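Long-range contacts in malate dehydrogenase (PDB 3FI9), which probably catalyses the NAD-dependent interconversion of malate and oxaloacetate: residues A[7-12]-A[77-82]; A[27-32]-A[57-62]; A[36-41]-A[63-68]; A[72-77]-A[114-119]. One frame throughout, in Å; residues are numbered along the deposited sequence.

All four contacts lie in the NAD-binding domain. Contacts 1 and 3 are parallel strand pairings in one sheet, joined through strands 10-14 and 37-40, where Leu11 O lies 2.7 Å from Cys38 N. Contact 1 is largely buried and central, whereas contact 3 includes the edge strand 65-67 and recruits waters at both ends. Contact 2 pairs the end of helix 19-30 with the loop after helix 44-57 by aromatic packing and one arginine bond, against the second subunit. Contact 4, also mostly buried, has no direct hydrogen bond and relies on cysteine packing and waters; it shares Ala77 with contact 1. Contacts 2 and 4 do not touch.

Contact 1. Residues A[7-12]-A[77-82]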
loop_
_atom_site.group_PDB
_atom_site.type_symbol
_atom_site.label_atom_id
_atom_site.label_comp_id
_atom_site.label_asym_id
_atom_site.label_seq_id
_atom_site.Cartn_x
_atom_site.Cartn_y
_atom_site.Cartn_z
ATOM N N THR A 7 10.098 -14.836 8.815
ATOM C CA THR A 7 11.259 -15.620 8.527
ATOM C C THR A 7 12.431 -14.667 8.314
ATOM O O THR A 7 12.216 -13.459 8.196
ATOM C CB THR A 7 11.011 -16.532 7.276
ATOM O OG1 THR A 7 12.161 -17.327 7.026
ATOM C CG2 THR A 7 10.736 -15.700 6.009
ATOM N N GLU A 8 13.658 -15.184 8.284
ATOM C CA GLU A 8 14.804 -14.378 7.848
ATOM C C GLU A 8 15.168 -14.642 6.376
ATOM O O GLU A 8 16.040 -13.988 5.799
ATOM C CB GLU A 8 16.039 -14.669 8.744
ATOM C CG GLU A 8 15.805 -14.452 10.230
ATOM C CD GLU A 8 15.583 -12.997 10.576
ATOM O OE1 GLU A 8 16.481 -12.195 10.289
ATOM O OE2 GLU A 8 14.531 -12.670 11.163
ATOM N N GLU A 9 14.525 -15.621 5.750
ATOM C CA GLU A 9 14.877 -15.942 4.362
ATOM C C GLU A 9 14.522 -14.805 3.385
ATOM O O GLU A 9 13.617 -14.036 3.645
ATOM C CB GLU A 9 14.285 -17.307 3.965
ATOM C CG GLU A 9 14.852 -18.369 4.938
ATOM C CD GLU A 9 14.709 -19.799 4.504
ATOM O OE1 GLU A 9 15.753 -20.500 4.414
ATOM O OE2 GLU A 9 13.572 -20.246 4.304
ATOM N N LYS A 10 15.247 -14.722 2.275
ATOM C CA LYS A 10 15.121 -13.606 1.325
ATOM C C LYS A 10 13.876 -13.773 0.452
ATOM O O LYS A 10 13.589 -14.875 -0.069
ATOM C CB LYS A 10 16.408 -13.466 0.515
ATOM C CG LYS A 10 16.360 -12.564 -0.712
ATOM C CD LYS A 10 17.792 -12.282 -1.214
ATOM C CE LYS A 10 17.772 -11.553 -2.544
ATOM N NZ LYS A 10 19.126 -11.329 -3.089
ATOM N N LEU A 11 13.116 -12.680 0.389
ATOM C CA LEU A 11 12.005 -12.520 -0.514
ATOM C C LEU A 11 12.398 -11.506 -1.588
ATOM O O LEU A 11 12.775 -10.334 -1.316
ATOM C CB LEU A 11 10.731 -12.067 0.251
ATOM C CG LEU A 11 9.570 -11.456 -0.582
ATOM C CD1 LEU A 11 9.079 -12.430 -1.682
ATOM C CD2 LEU A 11 8.360 -11.042 0.335
ATOM N N THR A 12 12.321 -11.961 -2.827
ATOM C CA THR A 12 12.560 -11.081 -3.951
ATOM C C THR A 12 11.316 -10.759 -4.781
ATOM O O THR A 12 10.624 -11.650 -5.310
ATOM C CB THR A 12 13.614 -11.681 -4.858
ATOM O OG1 THR A 12 14.844 -11.761 -4.128
ATOM C CG2 THR A 12 13.810 -10.821 -6.114
ATOM N N ALA A 77 17.675 -16.131 -2.777
ATOM C CA ALA A 77 16.198 -15.974 -2.796
ATOM C C ALA A 77 15.558 -17.290 -2.400
ATOM O O ALA A 77 15.890 -18.319 -2.976
ATOM C CB ALA A 77 15.717 -15.554 -4.208
ATOM N N LYS A 78 14.651 -17.279 -1.430
ATOM C CA LYS A 78 13.834 -18.444 -1.149
ATOM C C LYS A 78 12.359 -18.285 -1.531
ATOM O O LYS A 78 11.633 -19.272 -1.606
ATOM C CB LYS A 78 13.865 -18.779 0.327
ATOM C CG LYS A 78 15.266 -19.303 0.815
ATOM C CD LYS A 78 15.808 -20.424 -0.076
ATOM C CE LYS A 78 16.925 -21.186 0.659
ATOM N NZ LYS A 78 18.167 -20.439 0.503
ATOM N N TYR A 79 11.924 -17.049 -1.674
ATOM C CA TYR A 79 10.550 -16.733 -2.144
ATOM C C TYR A 79 10.666 -15.686 -3.197
ATOM O O TYR A 79 11.491 -14.778 -3.100
ATOM C CB TYR A 79 9.665 -16.235 -0.995
ATOM C CG TYR A 79 9.635 -17.251 0.100
ATOM C CD1 TYR A 79 8.702 -18.269 0.100
ATOM C CD2 TYR A 79 10.631 -17.259 1.104
ATOM C CE1 TYR A 79 8.697 -19.258 1.129
ATOM C CE2 TYR A 79 10.638 -18.220 2.081
ATOM C CZ TYR A 79 9.662 -19.202 2.105
ATOM O OH TYR A 79 9.681 -20.165 3.085
ATOM N N ILE A 80 9.840 -15.818 -4.239
ATOM C CA ILE A 80 9.866 -14.883 -5.325
ATOM C C ILE A 80 8.445 -14.569 -5.722
ATOM O O ILE A 80 7.624 -15.483 -5.868
ATOM C CB ILE A 80 10.535 -15.486 -6.595
ATOM C CG1 ILE A 80 12.017 -15.810 -6.324
ATOM C CG2 ILE A 80 10.415 -14.482 -7.760
ATOM C CD1 ILE A 80 12.686 -16.596 -7.471
ATOM N N VAL A 81 8.157 -13.294 -5.929
ATOM C CA VAL A 81 6.872 -12.901 -6.494
ATOM C C VAL A 81 7.157 -12.033 -7.686
ATOM O O VAL A 81 7.788 -11.010 -7.540
ATOM C CB VAL A 81 6.040 -12.075 -5.481
ATOM C CG1 VAL A 81 4.732 -11.500 -6.147
ATOM C CG2 VAL A 81 5.739 -12.932 -4.263
ATOM N N SER A 82 6.662 -12.409 -8.863
ATOM C CA SER A 82 6.891 -11.569 -10.065
ATOM C C SER A 82 5.694 -10.939 -10.721
ATOM O O SER A 82 4.758 -11.654 -11.116
ATOM C CB SER A 82 7.628 -12.342 -11.168
ATOM O OG SER A 82 7.785 -11.503 -12.317
#
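Leu11 and Tyr79 meet on one face of two parallel strands whose axes approach to 4.8 Å. The leucine carries CG anti to its backbone N (chi1 163°), which brings CD1 over to Tyr79 CB at 3.9 Å; the two side chains cross at about a right angle, and Val81 CG2 adds a looser contact with the same methyl. On the other face Thr12 places OG1 beside its own backbone N (chi1 -64°), with Ala77 CB 3.9 Å from OG1, while that hydroxyl is bonded to Ala73 O. The backbone ladder is direct: Thr12 N donates to Tyr79 O at 2.9 Å, nearly straight at 172°, and Val81 N donates to Thr12 O at 3.0 Å. Lys10 O is gripped twice, by Lys78 N and by Tyr79 N, the latter lying in the carbonyl plane.

At the outer end Glu9 runs obliquely across Lys78, its CD 3.8 Å from Lys78 CG. The lysine bends at chi2 and chi4, leaving NZ 4.6 Å from Glu9 OE1, beyond a salt bridge; Glu9 OE2 instead pairs with Lys120. Lys10, extended throughout, delivers NZ to Thr75 O. Parallel pairing of strand 10-14 with strand 77-82 is characteristic of the Rossmann fold, in which this pair joins the two halves of the nucleotide-binding sheet.

Contact 2. Residues A[27-32]-A[57-62]; sequences TAAMMR and CGFEGL
The phenyl ring of Phe59 carries Ala29 CB over the centre of one face: the methyl sits 3.5 Å above the ring plane and 11° off its normal, a CH-pi contact. Met30 CG comes to the same ring obliquely, 3.8 Å from Phe59 CE1. With CG beside its backbone N, Phe59 lays its ring face against the Ala29 methyl. From the second subunit, the ring of Tyr242 also meets Phe59 at an inclined angle, and Ser171 OG is hydrogen-bonded to the backbone N of Gly61.

These groups join the C-terminal end of helix 19-30, closed by a Schellman motif at Arg32, to the loop that follows helix 44-57 in the Rossmann domain. That loop makes a type II turn from Phe59 to Leu62, with positive phi at Gly61, and Leu62 CD2 comes within 4.1 Å of Ala29 CB.

The other flat group is the guanidinium of Arg32, which has Glu60 O at its edge. Arg32 NH1 donates to this carbonyl at 3.0 Å with an N-H...O angle of 156°; the donor lies in the carbonyl plane on a lone pair, although the oxygen is tilted somewhat out of the guanidinium plane. The arginine, extended through chi2 and then bent at chi3 (72°), brings NH1 there. Arg32 NE is bonded to Leu3 O, and Tyr5 both makes a cation-pi contact with Arg32 and donates its OH to Glu60 O, so several partners fix the orientation of the guanidinium.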
loop_
_atom_site.group_PDB
_atom_site.type_symbol
_atom_site.label_atom_id
_atom_site.label_comp_id
_atom_site.label_asym_id
_atom_site.label_seq_id
_atom_site.Cartn_x
_atom_site.Cartn_y
_atom_site.Cartn_z
ATOM N N THR A 27 3.625 -3.699 0.957
ATOM C CA THR A 27 2.801 -4.693 1.627
ATOM C C THR A 27 3.635 -5.753 2.334
ATOM O O THR A 27 3.322 -6.173 3.480
ATOM C CB THR A 27 1.807 -5.327 0.623
ATOM O OG1 THR A 27 0.980 -4.281 0.089
ATOM C CG2 THR A 27 0.901 -6.413 1.298
ATOM N N ALA A 28 4.671 -6.219 1.659
ATOM C CA ALA A 28 5.538 -7.239 2.262
ATOM C C ALA A 28 6.223 -6.697 3.517
ATOM O O ALA A 28 6.334 -7.392 4.540
ATOM C CB ALA A 28 6.608 -7.659 1.254
ATOM N N ALA A 29 6.673 -5.456 3.439
ATOM C CA ALA A 29 7.288 -4.816 4.607
ATOM C C ALA A 29 6.288 -4.634 5.742
ATOM O O ALA A 29 6.600 -4.924 6.893
ATOM C CB ALA A 29 7.928 -3.463 4.193
ATOM N N MET A 30 5.073 -4.149 5.453
ATOM C CA MET A 30 4.095 -4.017 6.530
ATOM C C MET A 30 3.794 -5.337 7.205
ATOM O O MET A 30 3.573 -5.402 8.428
ATOM C CB MET A 30 2.755 -3.437 6.002
ATOM C CG MET A 30 2.823 -1.962 5.616
ATOM S SD MET A 30 1.330 -1.240 4.816
ATOM C CE MET A 30 0.205 -1.439 6.278
ATOM N N MET A 31 3.705 -6.397 6.392
ATOM C CA MET A 31 3.345 -7.719 6.913
ATOM C C MET A 31 4.515 -8.363 7.700
ATOM O O MET A 31 4.365 -9.435 8.239
ATOM C CB MET A 31 2.921 -8.663 5.776
ATOM C CG MET A 31 1.487 -8.415 5.236
ATOM S SD MET A 31 1.065 -9.678 3.932
ATOM C CE MET A 31 -0.565 -9.046 3.486
ATOM N N ARG A 32 5.677 -7.717 7.673
ATOM C CA ARG A 32 6.883 -8.225 8.316
ATOM C C ARG A 32 7.140 -9.673 7.945
ATOM O O ARG A 32 7.317 -10.530 8.817
ATOM C CB ARG A 32 6.823 -8.005 9.855
ATOM C CG ARG A 32 6.825 -6.490 10.169
ATOM C CD ARG A 32 6.582 -6.197 11.686
ATOM N NE ARG A 32 7.750 -6.549 12.505
ATOM C CZ ARG A 32 8.867 -5.837 12.557
ATOM N NH1 ARG A 32 8.985 -4.749 11.817
ATOM N NH2 ARG A 32 9.863 -6.197 13.359
ATOM N N CYS A 57 9.543 5.131 4.755
ATOM C CA CYS A 57 8.435 4.688 5.630
ATOM C C CYS A 57 8.948 4.386 7.024
ATOM O O CYS A 57 8.178 4.397 8.000
ATOM C CB CYS A 57 7.799 3.413 5.090
ATOM S SG CYS A 57 6.836 3.743 3.611
ATOM N N GLY A 58 10.229 4.040 7.105
ATOM C CA GLY A 58 10.872 3.697 8.397
ATOM C C GLY A 58 10.417 2.371 8.971
ATOM O O GLY A 58 10.007 2.312 10.136
ATOM N N PHE A 59 10.472 1.301 8.173
ATOM C CA PHE A 59 10.083 -0.005 8.665
ATOM C C PHE A 59 11.157 -0.552 9.584
ATOM O O PHE A 59 12.294 -0.751 9.140
ATOM C CB PHE A 59 9.851 -0.969 7.511
ATOM C CG PHE A 59 8.617 -0.642 6.709
ATOM C CD1 PHE A 59 7.358 -0.834 7.250
ATOM C CD2 PHE A 59 8.730 -0.127 5.404
ATOM C CE1 PHE A 59 6.209 -0.527 6.475
ATOM C CE2 PHE A 59 7.600 0.152 4.644
ATOM C CZ PHE A 59 6.349 -0.034 5.199
ATOM N N GLU A 60 10.770 -0.840 10.839
ATOM C CA GLU A 60 11.725 -1.292 11.875
ATOM C C GLU A 60 12.396 -2.626 11.497
ATOM O O GLU A 60 11.711 -3.629 11.268
ATOM C CB GLU A 60 10.995 -1.465 13.219
ATOM C CG GLU A 60 11.909 -1.393 14.443
ATOM C CD GLU A 60 11.624 -0.180 15.311
ATOM O OE1 GLU A 60 10.483 0.355 15.221
ATOM O OE2 GLU A 60 12.514 0.221 16.106
ATOM N N GLY A 61 13.728 -2.642 11.435
ATOM C CA GLY A 61 14.478 -3.893 11.153
ATOM C C GLY A 61 14.551 -4.341 9.696
ATOM O O GLY A 61 15.090 -5.425 9.370
ATOM N N LEU A 62 14.003 -3.533 8.793
ATOM C CA LEU A 62 13.996 -3.948 7.398
ATOM C C LEU A 62 15.412 -3.848 6.849
ATOM O O LEU A 62 16.079 -2.847 7.078
ATOM C CB LEU A 62 13.070 -3.057 6.567
ATOM C CG LEU A 62 12.740 -3.570 5.167
ATOM C CD1 LEU A 62 11.935 -4.884 5.255
ATOM C CD2 LEU A 62 11.964 -2.524 4.379
#

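Contact 3. Residues A[36-41]-A[63-68]; sequences NLCLYD and NLTFTS
Strands 37-40 and 65-67 run parallel, 20° apart, with Cys38, Leu39 and Tyr40 paired to Thr65, Phe66 and Thr67. They are the two strands of a beta-alpha-beta unit of the Rossmann domain, linked through helix 44-57. The ladder alternates donors: Thr65 N to Leu37 O, Leu39 N to Thr65 O, and Thr67 N to Leu39 O at 2.9 Å, the last nearly along the C=O axis; a weak bond from Asp41 N to Thr67 O follows.

Leu37 and Leu64 lie side by side and point the same way, with Leu37 CD2 3.7 Å from Leu64 CD1. The latter methyl also reaches Leu39 CG as the Leu39 side chain passes it obliquely. On the face shared by Cys38 and Thr65, the threonine hydroxyl stands between its backbone N and carbonyl carbon (chi1 51°), which sets OG1 3.3 Å from Cys38 CB. Near the start of the strands, the amides of Asn36 and Asn63 run alongside each other with planes 10° apart; Asn36 ND2 is held by Glu8 O, and a water lies 2.8 Å from Asn36 OD1.

At the other end Tyr40 turns its ring edge to Ser68 O, 3.5 Å from Tyr40 CE1. A water connects Tyr40 OH with that same carbonyl. Asp41, predicted to bind NAD, has its carboxylate engaged by Ala17 N and Phe43 N. Its backbone carbonyl is a separate anchor: Ser68 OG donates to Asp41 O at 2.6 Å.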
loop_
_atom_site.group_PDB
_atom_site.type_symbol
_atom_site.label_atom_id
_atom_site.label_comp_id
_atom_site.label_asym_id
_atom_site.label_seq_id
_atom_site.Cartn_x
_atom_site.Cartn_y
_atom_site.Cartn_z
ATOM N N ASN A 36 14.763 -9.335 4.948
ATOM C CA ASN A 36 15.588 -9.396 3.750
ATOM C C ASN A 36 14.700 -9.343 2.517
ATOM O O ASN A 36 14.396 -10.348 1.874
ATOM C CB ASN A 36 16.484 -10.626 3.832
ATOM C CG ASN A 36 17.419 -10.524 5.044
ATOM O OD1 ASN A 36 18.175 -9.556 5.143
ATOM N ND2 ASN A 36 17.301 -11.452 6.001
ATOM N N LEU A 37 14.233 -8.141 2.244
ATOM C CA LEU A 37 13.322 -7.915 1.125
ATOM C C LEU A 37 14.128 -7.299 0.001
ATOM O O LEU A 37 14.769 -6.264 0.174
ATOM C CB LEU A 37 12.213 -6.960 1.587
ATOM C CG LEU A 37 11.197 -6.559 0.528
ATOM C CD1 LEU A 37 10.426 -7.782 0.171
ATOM C CD2 LEU A 37 10.264 -5.395 1.044
ATOM N N CYS A 38 14.125 -7.954 -1.160
ATOM C CA CYS A 38 14.945 -7.519 -2.280
ATOM C C CYS A 38 14.084 -7.143 -3.479
ATOM O O CYS A 38 13.195 -7.916 -3.885
ATOM C CB CYS A 38 15.951 -8.623 -2.631
ATOM S SG CYS A 38 16.926 -8.306 -4.100
ATOM N N LEU A 39 14.325 -5.944 -4.012
ATOM C CA LEU A 39 13.520 -5.403 -5.098
ATOM C C LEU A 39 14.320 -5.446 -6.392
ATOM O O LEU A 39 15.445 -4.880 -6.473
ATOM C CB LEU A 39 13.080 -3.988 -4.765
ATOM C CG LEU A 39 12.373 -3.753 -3.422
ATOM C CD1 LEU A 39 11.804 -2.329 -3.461
ATOM C CD2 LEU A 39 11.253 -4.805 -3.247
ATOM N N TYR A 40 13.766 -6.121 -7.412
ATOM C CA TYR A 40 14.473 -6.231 -8.690
ATOM C C TYR A 40 13.624 -5.610 -9.814
ATOM O O TYR A 40 12.415 -5.857 -9.880
ATOM C CB TYR A 40 14.823 -7.699 -9.031
ATOM C CG TYR A 40 15.148 -7.843 -10.516
ATOM C CD1 TYR A 40 16.424 -7.547 -11.003
ATOM C CD2 TYR A 40 14.170 -8.211 -11.428
ATOM C CE1 TYR A 40 16.729 -7.657 -12.349
ATOM C CE2 TYR A 40 14.449 -8.303 -12.795
ATOM C CZ TYR A 40 15.731 -8.005 -13.253
ATOM O OH TYR A 40 15.993 -8.095 -14.606
ATOM N N ASP A 41 14.246 -4.802 -10.675
ATOM C CA ASP A 41 13.612 -4.349 -11.887
ATOM C C ASP A 41 14.728 -3.953 -12.832
ATOM O O ASP A 41 15.723 -3.323 -12.401
ATOM C CB ASP A 41 12.721 -3.123 -11.612
ATOM C CG ASP A 41 11.599 -2.962 -12.616
ATOM O OD1 ASP A 41 11.918 -2.532 -13.739
ATOM O OD2 ASP A 41 10.382 -3.214 -12.291
ATOM N N ASN A 63 15.838 -4.845 6.107
ATOM C CA ASN A 63 17.117 -4.802 5.379
ATOM C C ASN A 63 16.829 -4.737 3.862
ATOM O O ASN A 63 17.057 -5.713 3.134
ATOM C CB ASN A 63 17.908 -6.079 5.613
ATOM C CG ASN A 63 18.592 -6.144 7.014
ATOM O OD1 ASN A 63 19.298 -5.207 7.426
ATOM N ND2 ASN A 63 18.416 -7.282 7.718
ATOM N N LEU A 64 16.314 -3.619 3.387
ATOM C CA LEU A 64 15.902 -3.536 1.994
ATOM C C LEU A 64 17.125 -3.498 1.042
ATOM O O LEU A 64 18.090 -2.789 1.292
ATOM C CB LEU A 64 15.067 -2.285 1.785
ATOM C CG LEU A 64 14.346 -2.195 0.439
ATOM C CD1 LEU A 64 13.045 -3.106 0.420
ATOM C CD2 LEU A 64 13.964 -0.723 0.119
ATOM N N THR A 65 17.062 -4.251 -0.043
ATOM C CA THR A 65 18.078 -4.208 -1.073
ATOM C C THR A 65 17.352 -3.977 -2.398
ATOM O O THR A 65 16.173 -4.313 -2.546
ATOM C CB THR A 65 19.010 -5.470 -1.144
ATOM O OG1 THR A 65 18.248 -6.691 -1.196
ATOM C CG2 THR A 65 20.031 -5.522 0.039
ATOM N N PHE A 66 18.026 -3.357 -3.349
ATOM C CA PHE A 66 17.446 -3.268 -4.686
ATOM C C PHE A 66 18.531 -3.429 -5.708
ATOM O O PHE A 66 19.695 -3.077 -5.457
ATOM C CB PHE A 66 16.640 -2.007 -4.908
ATOM C CG PHE A 66 17.430 -0.728 -4.822
ATOM C CD1 PHE A 66 17.899 -0.103 -5.981
ATOM C CD2 PHE A 66 17.688 -0.139 -3.596
ATOM C CE1 PHE A 66 18.618 1.094 -5.898
ATOM C CE2 PHE A 66 18.404 1.060 -3.522
ATOM C CZ PHE A 66 18.871 1.661 -4.653
ATOM N N THR A 67 18.152 -3.969 -6.860
ATOM C CA THR A 67 19.124 -4.247 -7.896
ATOM C C THR A 67 18.453 -4.469 -9.246
ATOM O O THR A 67 17.292 -4.935 -9.327
ATOM C CB THR A 67 20.021 -5.492 -7.506
ATOM O OG1 THR A 67 20.985 -5.736 -8.537
ATOM C CG2 THR A 67 19.187 -6.765 -7.357
ATOM N N SER A 68 19.181 -4.118 -10.310
ATOM C CA SER A 68 18.774 -4.456 -11.688
ATOM C C SER A 68 19.561 -5.627 -12.278
ATOM O O SER A 68 19.471 -5.888 -13.490
ATOM C CB SER A 68 18.909 -3.256 -12.616
ATOM O OG SER A 68 18.077 -2.225 -12.163
HETATM O O HOH W 1 19.082 -8.149 2.876
HETATM O O HOH W 2 17.892 -6.063 -15.472
#

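Contact 4. Residues A[72-77]-A[114-119]; sequences EALTDA and SYCPDC
Apolar contacts centre on Leu74 and Cys116, at the ends of helices 70-74 and 94-115. Leu74 CB lies 3.8 Å from Cys116 SG and 3.9 Å from Tyr115 CB, so the base of the leucine side chain meets two successive residues. A chi1 of 55° folds the cysteine sulfur back over the main chain, where it faces Leu74 CB. The looser contact of Cys116 SG with Ala77 CB is 4.1 Å long. Only the CB of Tyr115 joins in, since its ring leads away from Leu74. Ile80 of strand 77-82 touches Leu74, Cys116 and Cys119, placing this cluster against the sheet.

Carbonyl groups make a second set of contacts. Leu74 O is 3.3 Å from Cys116 CB, and Ala77 O also approaches that carbon. Both segments turn here: Ala77 N bonds back to Leu74 O in a type II turn, and Cys119 N bonds back to Cys116 O at 2.7 Å in a type I turn. The first turn leads from helix 70-74 into strand 77-82 of the Rossmann domain, and the second follows helix 94-115 ahead of strand 121-124.

Water supplies the polar links. One accepts from Asp76 N and donates to Tyr115 O at 2.7 Å; another donates to both Ala77 O and Asp118 OD1. Asp118 OD2 additionally forms a long, weak ion pair with Lys78 NZ.

With no direct hydrogen bond between 72-77 and 114-119, the chemistry implies that van der Waals contact joins the two segments, while two waters bridge backbone groups and the Asp118 carboxylate.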
loop_
_atom_site.group_PDB
_atom_site.type_symbol
_atom_site.label_atom_id
_atom_site.label_comp_id
_atom_site.label_asym_id
_atom_site.label_seq_id
_atom_site.Cartn_x
_atom_site.Cartn_y
_atom_site.Cartn_z
ATOM N N GLU A 72 22.183 -11.074 -8.740
ATOM C CA GLU A 72 22.219 -10.528 -7.380
ATOM C C GLU A 72 20.886 -10.691 -6.652
ATOM O O GLU A 72 20.842 -11.091 -5.478
ATOM C CB GLU A 72 22.584 -9.045 -7.449
ATOM C CG GLU A 72 24.054 -8.834 -7.717
ATOM C CD GLU A 72 24.417 -7.369 -7.732
ATOM O OE1 GLU A 72 23.482 -6.531 -7.672
ATOM O OE2 GLU A 72 25.630 -7.069 -7.802
ATOM N N ALA A 73 19.819 -10.420 -7.380
ATOM C CA ALA A 73 18.432 -10.459 -6.885
ATOM C C ALA A 73 18.006 -11.874 -6.506
ATOM O O ALA A 73 17.358 -12.089 -5.482
ATOM C CB ALA A 73 17.492 -9.899 -7.959
ATOM N N LEU A 74 18.328 -12.845 -7.361
ATOM C CA LEU A 74 17.909 -14.230 -7.060
ATOM C C LEU A 74 18.860 -14.998 -6.139
ATOM O O LEU A 74 18.491 -15.999 -5.522
ATOM C CB LEU A 74 17.632 -14.989 -8.362
ATOM C CG LEU A 74 16.448 -14.451 -9.179
ATOM C CD1 LEU A 74 16.110 -15.393 -10.300
ATOM C CD2 LEU A 74 15.247 -14.262 -8.270
ATOM N N THR A 75 20.098 -14.547 -6.008
ATOM C CA THR A 75 21.019 -15.230 -5.061
ATOM C C THR A 75 20.507 -15.237 -3.621
ATOM O O THR A 75 20.216 -14.182 -3.067
ATOM C CB THR A 75 22.462 -14.631 -5.154
ATOM O OG1 THR A 75 22.919 -14.763 -6.514
ATOM C CG2 THR A 75 23.410 -15.369 -4.231
ATOM N N ASP A 76 20.392 -16.428 -3.025
ATOM C CA ASP A 76 19.832 -16.621 -1.674
ATOM C C ASP A 76 18.301 -16.453 -1.645
ATOM O O ASP A 76 17.680 -16.644 -0.594
ATOM C CB ASP A 76 20.461 -15.670 -0.641
ATOM C CG ASP A 76 21.975 -15.820 -0.526
ATOM O OD1 ASP A 76 22.465 -16.966 -0.424
ATOM O OD2 ASP A 76 22.672 -14.780 -0.497
ATOM N N ALA A 77 17.675 -16.131 -2.777
ATOM C CA ALA A 77 16.198 -15.974 -2.796
ATOM C C ALA A 77 15.558 -17.290 -2.400
ATOM O O ALA A 77 15.890 -18.319 -2.976
ATOM C CB ALA A 77 15.717 -15.554 -4.208
ATOM N N SER A 114 19.410 -21.398 -12.446
ATOM C CA SER A 114 20.821 -21.048 -12.350
ATOM C C SER A 114 21.184 -20.500 -10.987
ATOM O O SER A 114 22.220 -20.857 -10.439
ATOM C CB SER A 114 21.192 -19.997 -13.381
ATOM O OG SER A 114 20.949 -20.461 -14.691
ATOM N N TYR A 115 20.331 -19.631 -10.449
ATOM C CA TYR A 115 20.702 -18.829 -9.276
ATOM C C TYR A 115 20.033 -19.219 -7.949
ATOM O O TYR A 115 20.564 -18.935 -6.874
ATOM C CB TYR A 115 20.432 -17.342 -9.600
ATOM C CG TYR A 115 21.139 -16.843 -10.834
ATOM C CD1 TYR A 115 22.503 -17.075 -11.030
ATOM C CD2 TYR A 115 20.440 -16.144 -11.827
ATOM C CE1 TYR A 115 23.162 -16.606 -12.196
ATOM C CE2 TYR A 115 21.073 -15.663 -12.973
ATOM C CZ TYR A 115 22.439 -15.905 -13.152
ATOM O OH TYR A 115 23.057 -15.432 -14.295
ATOM N N CYS A 116 18.875 -19.878 -7.999
ATOM C CA CYS A 116 18.225 -20.284 -6.761
ATOM C C CYS A 116 17.359 -21.560 -6.906
ATOM O O CYS A 116 16.175 -21.587 -6.548
ATOM C CB CYS A 116 17.467 -19.103 -6.119
ATOM S SG CYS A 116 16.262 -18.306 -7.223
ATOM N N PRO A 117 17.971 -22.641 -7.428
ATOM C CA PRO A 117 17.251 -23.891 -7.650
ATOM C C PRO A 117 16.658 -24.398 -6.354
ATOM O O PRO A 117 15.695 -25.181 -6.398
ATOM C CB PRO A 117 18.355 -24.853 -8.139
ATOM C CG PRO A 117 19.632 -24.270 -7.600
ATOM C CD PRO A 117 19.415 -22.769 -7.710
ATOM N N ASP A 118 17.188 -23.943 -5.211
ATOM C CA ASP A 118 16.624 -24.269 -3.872
ATOM C C ASP A 118 15.512 -23.330 -3.357
ATOM O O ASP A 118 15.096 -23.432 -2.191
ATOM C CB ASP A 118 17.734 -24.297 -2.804
ATOM C CG ASP A 118 18.530 -22.977 -2.759
ATOM O OD1 ASP A 118 18.584 -22.268 -3.793
ATOM O OD2 ASP A 118 19.134 -22.649 -1.708
ATOM N N CYS A 119 15.028 -22.437 -4.217
ATOM C CA CYS A 119 13.864 -21.574 -3.915
ATOM C C CYS A 119 12.728 -22.410 -3.349
ATOM O O CYS A 119 12.532 -23.540 -3.789
ATOM C CB CYS A 119 13.387 -20.896 -5.227
ATOM S SG CYS A 119 12.403 -19.346 -4.974
HETATM O O HOH W 3 20.682 -18.941 -4.220
HETATM O O HOH W 4 18.430 -19.492 -2.717
#